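Local coordinates for protein putative polyketide cyclase (Pseudomonas putida KT2440, PDB 3F7X) that is of unknown function but has a SnoaL-like domain and is probably a polyketide cyclase-like protein that binds a small organic molecule in an internal pocket, at residues A28-F33 with A94-T99. Residues are numbered along the deposited sequence; the frame is centred on the assembly and turned at random.
With EDO (1,2-ethanediol), chain I; EDO (1,2-ethanediol), chain E; EDO (1,2-ethanediol), chain D.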
# COMPACT_ATOMS: atom_id res chain seq x y z
N ALA A 28 -14.95 4.25 10.66
CA ALA A 28 -16.17 4.86 10.15
C ALA A 28 -16.14 5.00 8.62
O ALA A 28 -17.17 4.79 7.98
CB ALA A 28 -16.40 6.25 10.83
N TYR A 29 -14.97 5.32 8.07
CA TYR A 29 -14.76 5.39 6.65
C TYR A 29 -15.10 4.08 5.99
O TYR A 29 -15.89 4.05 5.04
CB TYR A 29 -13.30 5.79 6.41
CG TYR A 29 -12.83 5.91 4.97
CD1 TYR A 29 -12.91 7.13 4.31
CD2 TYR A 29 -12.18 4.88 4.35
CE1 TYR A 29 -12.42 7.26 3.02
CE2 TYR A 29 -11.69 5.00 3.06
CZ TYR A 29 -11.82 6.19 2.39
OH TYR A 29 -11.34 6.36 1.10
N TYR A 30 -14.57 2.99 6.53
CA TYR A 30 -14.85 1.69 5.94
C TYR A 30 -16.27 1.18 6.22
O TYR A 30 -16.81 0.48 5.38
CB TYR A 30 -13.78 0.67 6.35
CG TYR A 30 -12.49 0.96 5.61
CD1 TYR A 30 -12.46 0.95 4.22
CD2 TYR A 30 -11.33 1.31 6.26
CE1 TYR A 30 -11.29 1.27 3.53
CE2 TYR A 30 -10.18 1.62 5.59
CZ TYR A 30 -10.15 1.59 4.23
OH TYR A 30 -8.99 1.90 3.55
N ALA A 31 -16.85 1.50 7.39
CA ALA A 31 -18.21 1.16 7.65
C ALA A 31 -19.11 1.81 6.59
O ALA A 31 -20.05 1.19 6.09
CB ALA A 31 -18.60 1.59 9.08
N ALA A 32 -18.87 3.09 6.29
CA ALA A 32 -19.65 3.83 5.31
C ALA A 32 -19.45 3.28 3.93
O ALA A 32 -20.42 3.12 3.18
CB ALA A 32 -19.36 5.32 5.39
N PHE A 33 -18.21 2.94 3.61
CA PHE A 33 -17.90 2.32 2.32
C PHE A 33 -18.69 1.01 2.17
O PHE A 33 -19.37 0.79 1.18
CB PHE A 33 -16.39 2.07 2.24
CG PHE A 33 -15.92 1.44 0.97
CD1 PHE A 33 -15.97 0.07 0.78
CD2 PHE A 33 -15.34 2.20 -0.03
CE1 PHE A 33 -15.53 -0.52 -0.38
CE2 PHE A 33 -14.90 1.60 -1.22
CZ PHE A 33 -14.99 0.23 -1.36
N ALA A 94 -2.59 6.94 9.65
CA ALA A 94 -3.25 5.68 9.83
C ALA A 94 -3.01 4.83 8.59
O ALA A 94 -2.66 5.34 7.51
CB ALA A 94 -4.77 5.84 10.14
N ALA A 95 -3.29 3.54 8.73
CA ALA A 95 -3.16 2.58 7.65
C ALA A 95 -4.21 1.51 7.86
O ALA A 95 -4.57 1.20 8.99
CB ALA A 95 -1.75 1.96 7.64
N ALA A 96 -4.67 0.92 6.77
CA ALA A 96 -5.61 -0.18 6.84
C ALA A 96 -5.22 -1.22 5.80
O ALA A 96 -4.90 -0.87 4.67
CB ALA A 96 -7.08 0.28 6.64
N GLU A 97 -5.35 -2.49 6.20
CA GLU A 97 -5.20 -3.61 5.28
C GLU A 97 -6.46 -4.46 5.34
O GLU A 97 -7.07 -4.58 6.40
CB GLU A 97 -3.96 -4.45 5.61
CG GLU A 97 -3.51 -5.26 4.44
CD GLU A 97 -2.23 -6.05 4.60
OE1 GLU A 97 -1.91 -6.41 5.76
OE2 GLU A 97 -1.63 -6.39 3.55
N PHE A 98 -6.87 -5.02 4.22
CA PHE A 98 -8.14 -5.70 4.12
C PHE A 98 -8.18 -6.54 2.85
O PHE A 98 -7.30 -6.47 1.98
CB PHE A 98 -9.29 -4.68 4.15
CG PHE A 98 -9.10 -3.50 3.25
CD1 PHE A 98 -9.46 -3.55 1.93
CD2 PHE A 98 -8.52 -2.36 3.73
CE1 PHE A 98 -9.25 -2.47 1.11
CE2 PHE A 98 -8.30 -1.29 2.90
CZ PHE A 98 -8.65 -1.34 1.60
N THR A 99 -9.24 -7.33 2.76
CA THR A 99 -9.52 -8.15 1.58
C THR A 99 -10.74 -7.58 0.88
O THR A 99 -11.82 -7.45 1.48
CB THR A 99 -9.78 -9.61 1.94
OG1 THR A 99 -8.66 -10.10 2.65
CG2 THR A 99 -9.98 -10.44 0.66
C1 EDO I . -4.22 -9.38 4.25
O1 EDO I . -4.65 -10.42 5.15
C2 EDO I . -5.38 -8.98 3.35
O2 EDO I . -6.57 -8.95 4.16
C1 EDO E . -18.35 -0.11 -2.37
O1 EDO E . -19.23 -0.70 -3.37
C2 EDO E . -18.56 1.37 -2.07
O2 EDO E . -19.74 1.56 -1.26
C1 EDO D . -11.62 3.90 -1.22
O1 EDO D . -10.63 4.30 -0.30
C2 EDO D . -11.81 4.94 -2.34
O2 EDO D . -10.59 5.15 -3.13
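With CG of Tyr30 anti to its own carbonyl carbon (chi1 -73°) and CG of Phe98 set between backbone N and carbonyl carbon (chi1 47°), helix and strand send their two rings toward one another, a worked example of how an aromatic residue on a helix can pack on a sheet. The phenol end of Tyr30 does the touching. Its OH lies 3.3 Å from CE2 of Phe98, and the two ring planes meet obliquely, at 54°. On the strand, two residues earlier, the methyl of Ala96 meets the tyrosine ring, CB to CE2 at 3.5 Å; so small a side chain lets the ring come close to the strand. Ala95 and Glu97 point away from the helix; on that side Ala95 packs on Ala95 of the second subunit, and Arg93 and Arg136 of that subunit form salt bridges with the Glu97 carboxylate. Back on the helix, Tyr29 lays CD2 over the centre of the Tyr30 ring, 3.7 Å above its plane, while its OH shares a 2.6 Å hydrogen bond with O1 of an ethanediol. One turn on from Tyr29, Phe33 has a second ethanediol over one ring face and packs against Met69, Met72 and Leu80; an alanine here would probably open a gap between helix 22-35, helix 62-75 and strand 76-87. The side chain of Phe98 also lies about 4 Å from an unidentified bound ligand, consistent with a place on the pocket wall. Such packing of an N-terminal helix into the concave side of a curved sheet belongs to the cone-shaped alpha+beta barrel of SnoaL-like proteins, the NTF2-like fold.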